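Local coordinates for arginine decarboxylase, A207R protein (Paramecium bursaria Chlorella virus 1, PDB 2NVA) that catalyses the pyridoxal phosphate-dependent decarboxylation of arginine to agmatine, as an ornithine decarboxylase-like enzyme of fold type III, at residues Ile31-Trp34 with Thr35-Phe38; Glu53-Leu56 with Lys57-Asp61; Cys68-Ser71 with Ser72-Lys75; Lys271-Asp275 with Gly276-Tyr280; Phe290-Val293 with Ile294-Ser298. All blocks are in the same frame, centred on the assembly; numbering follows the deposited sequence.

How the contacts relate
Contacts 1, 2 and 3 belong to the TIM barrel, whereas contact 4 is on a hairpin of the other sheet and contact 5 on the short helix 292-295. Contacts 1 and 2 touch, Ile31 CD1 packing against Met59 SD at 4.0 Å; contacts 2 and 3 come within about 6 Å at their nearest atoms. Contact 5 meets the guanidinium end of the agmatine-PLP adduct through weak bonds to Asn292 and Glu296, and contact 3 brings Glu73 to within about 3 Å of the side chain of Lys48, which binds the cofactor. Contact 4 lies away from the site, its centre about 23 Å from that of contact 5. Contacts 3, 4 and 5 all meet the second subunit.

Contact 1: residues Ile31-Trp34 with Thr35-Phe38; sequences IDQW and TILF
Ile31 and Thr35 meet in the closing turns of helix 24-37, which leads into the first strand, 41-46, of the TIM barrel. The carbonyl oxygen of Ile31 takes two bonds from one residue: Thr35 N at 3.1 Å makes the regular alpha-helical link, and Thr35 OG1, also 3.1 Å from Ile31 O, arrives from the opposite face of the carbonyl plane. A chi1 of -58° keeps that hydroxyl beside its own backbone N and turned back along the helix, so threonine suits an outward position by finding a polar partner in the main chain. Asp32 O receives a weak bond from Ile36 N, while its carboxylate leaves the helix for a salt bridge with Lys62. Gln33 bends at its second torsion and runs alongside Ile36, OE1 lying 3.6 Å from the Ile36 branch CG2. With CG anti to the backbone N (chi1 179°), Trp34 swings its indole out across the flank of the last turn, where NE1 bonds to Val41 O and Phe256 meets the ring edge-to-face. Trp34 O accepts from Phe38 N at 2.8 Å, bringing in the first residue to leave helical geometry. The Phe38 ring and the indole's six-membered ring, planes 40° apart, have centroids separated by 4.4 Å. Phe38 CB sits over the five-membered ring, and Phe38 CD1 lies above the indole face, 3.6 Å from Trp34 CD2.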
# COMPACT_ATOMS: atom_id res chain seq x y z
N ILE A 31 20.40 -2.57 20.62
CA ILE A 31 21.15 -1.31 20.68
C ILE A 31 22.49 -1.56 21.37
O ILE A 31 23.53 -1.06 20.93
CB ILE A 31 20.36 -0.20 21.38
CG1 ILE A 31 19.14 0.19 20.53
CG2 ILE A 31 21.27 1.02 21.67
CD1 ILE A 31 18.06 0.94 21.30
N ASP A 32 22.48 -2.38 22.42
CA ASP A 32 23.72 -2.75 23.09
C ASP A 32 24.65 -3.53 22.17
O ASP A 32 25.86 -3.34 22.23
CB ASP A 32 23.45 -3.55 24.37
CG ASP A 32 22.80 -2.71 25.47
OD1 ASP A 32 22.30 -3.31 26.45
OD2 ASP A 32 22.78 -1.47 25.35
N GLN A 33 24.07 -4.40 21.34
CA GLN A 33 24.82 -5.16 20.35
C GLN A 33 25.40 -4.25 19.28
O GLN A 33 26.53 -4.45 18.85
CB GLN A 33 23.94 -6.23 19.70
CG GLN A 33 23.75 -7.45 20.60
CD GLN A 33 25.06 -8.17 20.87
OE1 GLN A 33 25.65 -8.02 21.95
NE2 GLN A 33 25.54 -8.94 19.89
N TRP A 34 24.62 -3.27 18.84
CA TRP A 34 25.12 -2.32 17.86
C TRP A 34 26.39 -1.64 18.37
O TRP A 34 27.36 -1.53 17.64
CB TRP A 34 24.06 -1.25 17.53
CG TRP A 34 24.57 -0.24 16.53
CD1 TRP A 34 25.36 0.86 16.79
CD2 TRP A 34 24.35 -0.26 15.11
NE1 TRP A 34 25.62 1.53 15.61
CE2 TRP A 34 25.01 0.87 14.57
CE3 TRP A 34 23.64 -1.10 14.24
CZ2 TRP A 34 24.99 1.17 13.21
CZ3 TRP A 34 23.62 -0.80 12.89
CH2 TRP A 34 24.30 0.31 12.38
N THR A 35 26.36 -1.21 19.63
CA THR A 35 27.48 -0.54 20.29
C THR A 35 28.75 -1.40 20.25
O THR A 35 29.85 -0.89 20.04
CB THR A 35 27.10 -0.14 21.74
OG1 THR A 35 25.94 0.71 21.68
CG2 THR A 35 28.23 0.61 22.44
N ILE A 36 28.57 -2.71 20.43
CA ILE A 36 29.68 -3.64 20.35
C ILE A 36 30.12 -3.95 18.91
O ILE A 36 31.33 -3.98 18.63
CB ILE A 36 29.45 -4.95 21.23
CG1 ILE A 36 30.45 -6.05 20.87
CG2 ILE A 36 28.09 -5.53 21.04
CD1 ILE A 36 31.80 -5.91 21.53
N LEU A 37 29.17 -4.15 18.01
CA LEU A 37 29.49 -4.48 16.62
C LEU A 37 30.15 -3.30 15.89
O LEU A 37 31.06 -3.49 15.08
CB LEU A 37 28.24 -4.93 15.87
CG LEU A 37 27.55 -6.19 16.40
CD1 LEU A 37 26.28 -6.48 15.61
CD2 LEU A 37 28.49 -7.38 16.37
N PHE A 38 29.67 -2.10 16.19
CA PHE A 38 30.06 -0.88 15.47
C PHE A 38 30.51 0.16 16.48
O PHE A 38 29.83 1.17 16.70
CB PHE A 38 28.87 -0.32 14.69
CG PHE A 38 28.44 -1.17 13.53
CD1 PHE A 38 27.23 -1.85 13.57
CD2 PHE A 38 29.23 -1.27 12.39
CE1 PHE A 38 26.81 -2.64 12.50
CE2 PHE A 38 28.82 -2.05 11.30
CZ PHE A 38 27.61 -2.74 11.37

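Contact 2: residues Glu53-Leu56 with Lys57-Asp61; sequences EVLL and KTMCD
Thr58 OG1 donates to Val54 O over 2.7 Å, and Thr58 N reaches the same Val54 O at 2.9 Å from the other face of the carbonyl plane. One oxygen is thus held by both hydrogen-bond donors of a single residue. The chi1 of -58° makes this possible by folding OG1 back toward the preceding turn, and the bond satisfies a hydroxyl that helix packing has buried: Thr58 is covered by Pro24 and Glu28 of helix 24-37. On the solvent side Lys57, bent at its second torsion, carries NZ to Asp61 OD1 at 3.0 Å, where it meets the syn lone pair; this salt bridge spans one helical turn and suits two exposed residues. Further main-chain bonds carry the helix across the junction, among them Met59 N to Leu55 O at 3.0 Å and Cys60 N to Leu56 O.

Across the junction the apolar pair is Leu55 and Met59, which lie side by side and point the same way. Met59 CE ends 3.8 Å from Leu55 CD1, because the thioether chain bends at chi2 (-59°) and doubles back toward the leucine, with Met59 CG 3.2 Å from Leu55 O. Flexible methionine and branched leucine together fit against Tyr45 of strand 41-46, which Leu56 also touches, while Leu56 and Cys60 pack on Ile80 of helix 71-80. Such an amphipathic helix, lying against the barrel wall between parallel strands 41-46 and 65-68, is the helical connection of a beta-alpha-beta crossover in a TIM barrel.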
# COMPACT_ATOMS: atom_id res chain seq x y z
N GLU A 53 5.44 4.59 18.74
CA GLU A 53 5.92 5.59 19.71
C GLU A 53 6.71 5.03 20.89
O GLU A 53 7.58 5.73 21.44
CB GLU A 53 4.83 6.57 20.13
CG GLU A 53 3.75 6.01 21.01
CD GLU A 53 2.71 7.08 21.37
OE1 GLU A 53 2.39 7.23 22.57
OE2 GLU A 53 2.22 7.78 20.44
N VAL A 54 6.43 3.78 21.27
CA VAL A 54 7.22 3.12 22.33
C VAL A 54 8.62 2.77 21.82
O VAL A 54 9.60 2.92 22.55
CB VAL A 54 6.48 1.87 22.88
CG1 VAL A 54 7.38 1.04 23.78
CG2 VAL A 54 5.23 2.30 23.64
N LEU A 55 8.70 2.33 20.56
CA LEU A 55 9.99 2.05 19.94
C LEU A 55 10.85 3.32 19.89
O LEU A 55 12.03 3.28 20.23
CB LEU A 55 9.80 1.52 18.51
CG LEU A 55 11.05 1.17 17.70
CD1 LEU A 55 11.88 0.09 18.39
CD2 LEU A 55 10.68 0.73 16.28
N LEU A 56 10.24 4.43 19.49
CA LEU A 56 10.96 5.68 19.36
C LEU A 56 11.43 6.17 20.73
O LEU A 56 12.55 6.66 20.86
CB LEU A 56 10.11 6.75 18.67
CG LEU A 56 9.66 6.49 17.23
CD1 LEU A 56 8.80 7.65 16.74
CD2 LEU A 56 10.84 6.25 16.28
N LYS A 57 10.58 6.04 21.75
CA LYS A 57 10.97 6.42 23.11
C LYS A 57 12.12 5.55 23.63
O LYS A 57 13.03 6.03 24.31
CB LYS A 57 9.77 6.39 24.07
CG LYS A 57 10.07 6.73 25.54
CD LYS A 57 10.73 8.10 25.69
CE LYS A 57 10.76 8.52 27.17
NZ LYS A 57 11.72 9.67 27.41
N THR A 58 12.07 4.26 23.30
CA THR A 58 13.12 3.32 23.68
C THR A 58 14.46 3.70 23.06
O THR A 58 15.50 3.67 23.73
CB THR A 58 12.74 1.89 23.27
OG1 THR A 58 11.51 1.53 23.90
CG2 THR A 58 13.82 0.90 23.70
N MET A 59 14.43 4.05 21.77
CA MET A 59 15.58 4.59 21.04
C MET A 59 16.12 5.84 21.75
O MET A 59 17.31 5.94 22.04
CB MET A 59 15.17 5.01 19.60
CG MET A 59 14.76 3.89 18.58
SD MET A 59 16.10 2.70 18.31
CE MET A 59 15.19 1.60 17.26
N CYS A 60 15.21 6.78 22.01
CA CYS A 60 15.56 8.06 22.62
C CYS A 60 16.34 7.86 23.92
O CYS A 60 17.40 8.46 24.12
CB CYS A 60 14.29 8.87 22.88
SG CYS A 60 14.53 10.36 23.88
N ASP A 61 15.78 7.03 24.80
CA ASP A 61 16.37 6.75 26.12
C ASP A 61 17.71 6.00 26.08
O ASP A 61 18.48 6.05 27.05
CB ASP A 61 15.36 5.96 26.98
CG ASP A 61 14.13 6.81 27.36
OD1 ASP A 61 14.18 8.05 27.21
OD2 ASP A 61 13.12 6.21 27.80

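Contact 3: residues Cys68-Ser71 with Ser72-Lys75; sequences CASS and SEIK
Glu73 reaches from the first turn of helix 71-80 back to the end of strand 65-68, and its side chain meets the other segment at CB, CG, CD and OE2. Its CB lies 3.9 Å from Cys68 CB. A chi1 of -67° then sets CG beside the backbone N and facing the serine before the helix, 3.6 Å from Ser70 OG. Beyond CG the chain is extended, taking CD along the methyl group of Ala69, 4.1 Å from its CB. At the tip OE2 accepts from Ala69 N at 2.8 Å; the N-H comes to the anti side of the oxygen and 35° out of the carboxylate plane.

Ser70 is the N-cap. Its OG accepts from Glu73 N only weakly, at 3.4 Å, and its stronger partner is Asn362 O of the second subunit, so this small hydroxyl serves both the helix start and the dimer interface. The Glu73 bond described here goes to Ala69 N, one residue ahead of the N-cap, and the pair therefore falls short of a classical capping box. Behind it Cys68 CB packs on Ile74 CG1 at 3.7 Å, compact apolar groups filling the buried side near strand 87-89. Outside, a water donates to Ser71 OG and accepts weakly from Lys75 NZ; Ser71 OG is also bonded to Asp98.

Taken together, the bond from Ala69 N and the extended chain help to hold the Glu73 carboxylate near Lys48, about 3 Å between the side chains, consistent with Glu73 helping to position that cofactor-binding lysine.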
# COMPACT_ATOMS: atom_id res chain seq x y z
N CYS A 68 15.07 11.22 9.90
CA CYS A 68 13.69 11.55 9.56
C CYS A 68 13.58 11.89 8.08
O CYS A 68 14.45 12.56 7.54
CB CYS A 68 13.19 12.73 10.39
SG CYS A 68 13.03 12.37 12.16
N ALA A 69 12.49 11.46 7.45
CA ALA A 69 12.31 11.59 6.00
C ALA A 69 11.40 12.75 5.61
O ALA A 69 11.35 13.11 4.43
CB ALA A 69 11.75 10.28 5.43
N SER A 70 10.70 13.31 6.59
CA SER A 70 9.68 14.32 6.33
C SER A 70 9.44 15.17 7.57
O SER A 70 9.91 14.81 8.67
CB SER A 70 8.37 13.64 5.91
OG SER A 70 7.90 12.77 6.93
N SER A 71 8.69 16.25 7.43
CA SER A 71 8.30 17.07 8.59
C SER A 71 7.44 16.29 9.58
O SER A 71 7.55 16.48 10.78
CB SER A 71 7.57 18.34 8.15
OG SER A 71 6.39 18.02 7.42
N SER A 72 6.58 15.41 9.08
CA SER A 72 5.75 14.56 9.95
C SER A 72 6.59 13.68 10.88
O SER A 72 6.28 13.53 12.05
CB SER A 72 4.79 13.70 9.13
OG SER A 72 4.05 12.84 9.99
N GLU A 73 7.67 13.10 10.35
CA GLU A 73 8.56 12.26 11.16
C GLU A 73 9.38 13.10 12.14
O GLU A 73 9.61 12.67 13.27
CB GLU A 73 9.49 11.43 10.26
CG GLU A 73 8.71 10.38 9.48
CD GLU A 73 9.60 9.36 8.77
OE1 GLU A 73 9.05 8.32 8.35
OE2 GLU A 73 10.83 9.59 8.64
N ILE A 74 9.81 14.28 11.71
CA ILE A 74 10.48 15.22 12.61
C ILE A 74 9.56 15.51 13.82
O ILE A 74 9.98 15.41 14.97
CB ILE A 74 10.89 16.52 11.88
CG1 ILE A 74 12.03 16.23 10.89
CG2 ILE A 74 11.34 17.59 12.88
CD1 ILE A 74 12.25 17.35 9.84
N LYS A 75 8.31 15.87 13.53
CA LYS A 75 7.32 16.15 14.59
C LYS A 75 7.16 14.98 15.56
O LYS A 75 7.09 15.19 16.78
CB LYS A 75 5.96 16.47 13.96
CG LYS A 75 5.92 17.80 13.23
CD LYS A 75 4.57 18.02 12.52
CE LYS A 75 4.70 19.22 11.55
NZ LYS A 75 3.34 19.69 11.10
O HOH W 1 3.87 17.64 8.66

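Contact 4: residues Lys271-Asp275 with Gly276-Tyr280; sequences KRVRD and GLYEY
Lys271-Arg274 runs antiparallel to Leu277-Tyr280, the strand axes 4.7 Å apart at closest and at 164°, joined by a type I' turn from Arg274 to Leu277. Arg272 with Glu279 and Arg274 with Leu277 are the hydrogen-bonded pairs. The turn places Asp275 and Gly276 at positive phi, which in itself favours glycine; Gly276 has no CB to crowd Asp275 O.

On one face of the hairpin two arginines converge on a single carboxylate oxygen. Arg272, bent at its third torsion, brings NE to Glu279 OE1 at 2.7 Å; the oxygen lies in the guanidinium plane, while the carboxylate stands nearly perpendicular at 83°. A weak second bond runs from Arg272 NH2. Arg274 NE adds another weak bond to Glu279 OE1 at 3.3 Å, and Arg272 NE sits over the face of the Arg274 guanidinium. The shared anion probably helps the two cations to lie so close, and arginine has nitrogens enough for further partners: Asp113 of the second subunit pairs with Arg272, and Glu155 of that subunit with Arg274.

Val273 and Tyr278 meet on the other face. Val273 CG1 stands over the ring, 3.9 Å from the centroid of Tyr278, a CH-pi contact. Beside them the extended Lys271 chain runs along Tyr280, Lys271 CG 3.7 Å from Tyr280 CE1, before NZ reaches Leu339 O and Glu338; Tyr280 OH bonds to Leu339 N. Lys271 and Val273 also touch Phe116 of the second subunit. This is a beta hairpin with a two-residue loop in a type I' turn, both faces of its first strand joining the dimer interface.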
# COMPACT_ATOMS: atom_id res chain seq x y z
N LYS A 271 -11.99 -20.57 5.32
CA LYS A 271 -11.29 -21.79 4.95
C LYS A 271 -11.98 -22.44 3.77
O LYS A 271 -13.20 -22.37 3.65
CB LYS A 271 -11.29 -22.76 6.15
CG LYS A 271 -10.51 -24.06 5.96
CD LYS A 271 -10.59 -24.94 7.23
CE LYS A 271 -9.92 -26.31 6.99
NZ LYS A 271 -9.92 -27.15 8.23
N ARG A 272 -11.20 -23.07 2.90
CA ARG A 272 -11.76 -23.77 1.74
C ARG A 272 -10.79 -24.91 1.46
O ARG A 272 -9.59 -24.66 1.36
CB ARG A 272 -11.83 -22.78 0.56
CG ARG A 272 -12.66 -23.20 -0.63
CD ARG A 272 -12.88 -22.01 -1.57
NE ARG A 272 -11.61 -21.40 -1.94
CZ ARG A 272 -11.40 -20.10 -2.14
NH1 ARG A 272 -12.38 -19.19 -2.02
NH2 ARG A 272 -10.19 -19.69 -2.46
N VAL A 273 -11.29 -26.15 1.38
CA VAL A 273 -10.43 -27.29 1.06
C VAL A 273 -10.88 -27.88 -0.27
O VAL A 273 -12.03 -28.32 -0.41
CB VAL A 273 -10.50 -28.37 2.17
CG1 VAL A 273 -9.54 -29.53 1.86
CG2 VAL A 273 -10.18 -27.75 3.53
N ARG A 274 -9.97 -27.88 -1.24
CA ARG A 274 -10.30 -28.35 -2.58
C ARG A 274 -9.22 -29.27 -3.09
O ARG A 274 -8.07 -28.86 -3.21
CB ARG A 274 -10.49 -27.18 -3.56
CG ARG A 274 -11.59 -26.22 -3.11
CD ARG A 274 -12.03 -25.22 -4.19
NE ARG A 274 -11.12 -24.10 -4.35
CZ ARG A 274 -11.45 -22.96 -4.97
NH1 ARG A 274 -12.69 -22.79 -5.44
NH2 ARG A 274 -10.56 -21.99 -5.07
N ASP A 275 -9.60 -30.51 -3.38
CA ASP A 275 -8.68 -31.50 -3.95
C ASP A 275 -7.34 -31.53 -3.22
O ASP A 275 -6.27 -31.45 -3.83
CB ASP A 275 -8.48 -31.25 -5.46
CG ASP A 275 -9.78 -31.40 -6.26
OD1 ASP A 275 -10.57 -32.32 -5.97
OD2 ASP A 275 -9.97 -30.59 -7.21
N GLY A 276 -7.41 -31.58 -1.89
CA GLY A 276 -6.22 -31.77 -1.05
C GLY A 276 -5.43 -30.50 -0.78
O GLY A 276 -4.40 -30.56 -0.08
N LEU A 277 -5.90 -29.37 -1.30
CA LEU A 277 -5.24 -28.08 -1.04
C LEU A 277 -6.05 -27.31 -0.01
O LEU A 277 -7.27 -27.15 -0.16
CB LEU A 277 -5.12 -27.26 -2.35
CG LEU A 277 -4.24 -26.00 -2.28
CD1 LEU A 277 -2.77 -26.33 -1.98
CD2 LEU A 277 -4.37 -25.17 -3.56
N TYR A 278 -5.38 -26.82 1.03
CA TYR A 278 -6.03 -26.15 2.15
C TYR A 278 -5.84 -24.66 2.07
O TYR A 278 -4.74 -24.16 2.29
CB TYR A 278 -5.49 -26.69 3.47
CG TYR A 278 -5.86 -28.15 3.69
CD1 TYR A 278 -6.79 -28.51 4.66
CD2 TYR A 278 -5.29 -29.16 2.91
CE1 TYR A 278 -7.14 -29.85 4.86
CE2 TYR A 278 -5.64 -30.50 3.09
CZ TYR A 278 -6.56 -30.84 4.07
OH TYR A 278 -6.90 -32.16 4.27
N GLU A 279 -6.93 -23.95 1.77
CA GLU A 279 -6.87 -22.51 1.57
C GLU A 279 -7.46 -21.78 2.78
O GLU A 279 -8.56 -22.09 3.21
CB GLU A 279 -7.62 -22.12 0.29
CG GLU A 279 -7.09 -22.81 -0.98
CD GLU A 279 -8.04 -22.73 -2.17
OE1 GLU A 279 -9.27 -22.67 -1.98
OE2 GLU A 279 -7.54 -22.78 -3.32
N TYR A 280 -6.71 -20.82 3.32
CA TYR A 280 -7.13 -20.09 4.51
C TYR A 280 -7.15 -18.61 4.26
O TYR A 280 -6.30 -18.09 3.53
CB TYR A 280 -6.19 -20.38 5.68
CG TYR A 280 -6.04 -21.85 5.97
CD1 TYR A 280 -7.05 -22.57 6.61
CD2 TYR A 280 -4.88 -22.52 5.60
CE1 TYR A 280 -6.91 -23.93 6.88
CE2 TYR A 280 -4.72 -23.89 5.85
CZ TYR A 280 -5.74 -24.58 6.50
OH TYR A 280 -5.57 -25.92 6.77

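Contact 5: residues Phe290-Val293 with Ile294-Ser298; sequences FSNV and IFEKS. With PL2 ((4-{[(4-{[amino(imino)methyl]amino}butyl)amino]methyl}-5-hydroxy-6-methylpyridin-3-yl)methyl dihydrogen phosphate), chain I.
Asn292 and Glu296 lie one helical turn apart with their flat ends stacked, amide and carboxylate planes only 18° from parallel and Asn292 OD1 3.3 Å from Glu296 CD. Both have CG beside the backbone N and anti to the carbonyl carbon (chi1 -78° in Asn292, -60° in Glu296), which sends the two chains the same way, toward the bound agmatine-PLP adduct. There Glu296 OE2 accepts from PL2 NH1 at 2.8 Å and Asn292 OD1 from the same PL2 NH1 at 3.3 Å, both weak bonds. The bond from Asn292 ND2 to Ala352 O is consistent with the amide turning OD1 to the ligand. An amide oxygen beside an acid probably suits a guanidinium, although Arg255, paired with Glu296 OE2, would compete for the charge; Asp325 of the second subunit helps complete the site. Phe295 brings its CB to within 3.5 Å of PL2 NH2, while Ser291 CB comes at the edge of the Phe295 ring, 4.0 Å from Phe295 CD2.

Ser291 O accepts from both Ile294 N and Phe295 N. Asn292 O receives Glu296 N at 2.9 Å and Ser298 N at 3.0 Å from opposite faces of its plane, with Lys297 between them at positive phi. A water donates to both Val293 O and Ser298 O.

Helix 292-295 follows strand 277-282 and precedes the short strand 303-304. Just before the helix, Phe290 meets Phe347 of strand 344-347 edge-to-face, and Phe295 faces the second subunit, touching its Tyr287 and Val327, while Ile294 packs on that subunit's Phe295.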
# COMPACT_ATOMS: atom_id res chain seq x y z
N PHE A 290 1.15 -6.93 5.68
CA PHE A 290 1.97 -7.83 4.85
C PHE A 290 2.45 -7.27 3.51
O PHE A 290 2.63 -8.03 2.54
CB PHE A 290 1.27 -9.18 4.66
CG PHE A 290 1.19 -9.99 5.93
CD1 PHE A 290 2.17 -10.94 6.23
CD2 PHE A 290 0.17 -9.77 6.86
CE1 PHE A 290 2.11 -11.67 7.43
CE2 PHE A 290 0.10 -10.51 8.04
CZ PHE A 290 1.08 -11.45 8.32
N SER A 291 2.68 -5.96 3.45
CA SER A 291 3.15 -5.36 2.19
C SER A 291 4.52 -5.89 1.76
O SER A 291 4.85 -5.84 0.58
CB SER A 291 3.15 -3.83 2.26
OG SER A 291 4.05 -3.40 3.26
N ASN A 292 5.31 -6.38 2.72
CA ASN A 292 6.62 -6.97 2.40
C ASN A 292 6.56 -8.18 1.46
O ASN A 292 7.55 -8.52 0.79
CB ASN A 292 7.40 -7.33 3.67
CG ASN A 292 8.03 -6.11 4.33
OD1 ASN A 292 8.29 -5.11 3.66
ND2 ASN A 292 8.27 -6.19 5.64
N VAL A 293 5.41 -8.86 1.45
CA VAL A 293 5.19 -9.96 0.51
C VAL A 293 5.26 -9.40 -0.93
O VAL A 293 5.78 -10.05 -1.84
CB VAL A 293 3.84 -10.65 0.79
CG1 VAL A 293 3.54 -11.73 -0.26
CG2 VAL A 293 3.85 -11.25 2.20
N ILE A 294 4.76 -8.19 -1.11
CA ILE A 294 4.75 -7.54 -2.41
C ILE A 294 6.09 -6.86 -2.71
O ILE A 294 6.68 -7.07 -3.78
CB ILE A 294 3.61 -6.49 -2.53
CG1 ILE A 294 2.24 -7.11 -2.21
CG2 ILE A 294 3.63 -5.81 -3.92
CD1 ILE A 294 1.81 -8.29 -3.10
N PHE A 295 6.57 -6.04 -1.78
CA PHE A 295 7.71 -5.15 -2.03
C PHE A 295 9.08 -5.74 -1.70
O PHE A 295 10.10 -5.23 -2.20
CB PHE A 295 7.50 -3.81 -1.33
CG PHE A 295 6.30 -3.06 -1.84
CD1 PHE A 295 6.34 -2.40 -3.07
CD2 PHE A 295 5.11 -3.04 -1.11
CE1 PHE A 295 5.23 -1.72 -3.56
CE2 PHE A 295 3.99 -2.37 -1.60
CZ PHE A 295 4.06 -1.71 -2.84
N GLU A 296 9.13 -6.76 -0.84
CA GLU A 296 10.42 -7.36 -0.48
C GLU A 296 10.48 -8.85 -0.77
O GLU A 296 11.42 -9.54 -0.34
CB GLU A 296 10.75 -7.10 1.00
CG GLU A 296 10.84 -5.62 1.38
CD GLU A 296 11.47 -5.37 2.76
OE1 GLU A 296 11.69 -6.34 3.53
OE2 GLU A 296 11.77 -4.20 3.05
N LYS A 297 9.48 -9.34 -1.51
CA LYS A 297 9.36 -10.75 -1.89
C LYS A 297 9.38 -11.69 -0.69
O LYS A 297 9.92 -12.79 -0.76
CB LYS A 297 10.45 -11.17 -2.90
CG LYS A 297 10.51 -10.32 -4.17
CD LYS A 297 9.22 -10.46 -4.99
CE LYS A 297 9.44 -9.80 -6.36
NZ LYS A 297 8.25 -10.00 -7.25
N SER A 298 8.82 -11.23 0.43
CA SER A 298 8.75 -12.04 1.63
C SER A 298 7.87 -13.27 1.42
O SER A 298 6.81 -13.19 0.82
CB SER A 298 8.20 -11.21 2.79
OG SER A 298 7.98 -12.02 3.94
N1 PL2 I . 18.20 5.69 5.37
C2 PL2 I . 17.59 6.08 4.23
C2A PL2 I . 17.89 7.47 3.63
C3 PL2 I . 16.70 5.19 3.61
O3 PL2 I . 16.11 5.60 2.46
C4 PL2 I . 16.43 3.92 4.15
C4A PL2 I . 15.43 2.91 3.50
C5 PL2 I . 17.11 3.59 5.34
C6 PL2 I . 17.98 4.49 5.92
P PL2 I . 17.07 -0.22 6.22
N PL2 I . 15.30 3.10 2.04
CA PL2 I . 13.93 2.84 1.58
CG PL2 I . 12.07 1.13 1.40
OP2 PL2 I . 17.19 -1.46 5.20
OP3 PL2 I . 15.63 -0.38 6.97
OP1 PL2 I . 18.21 -0.19 7.19
OP4 PL2 I . 17.00 1.06 5.26
C5M PL2 I . 16.89 2.22 6.01
CB PL2 I . 13.46 1.42 1.97
CD PL2 I . 11.62 -0.30 1.76
NE PL2 I . 10.23 -0.44 1.25
CZ PL2 I . 9.36 -1.40 1.58
NH2 PL2 I . 8.12 -1.37 1.03
NH1 PL2 I . 9.70 -2.37 2.42
O HOH W 2 6.65 -12.88 -2.04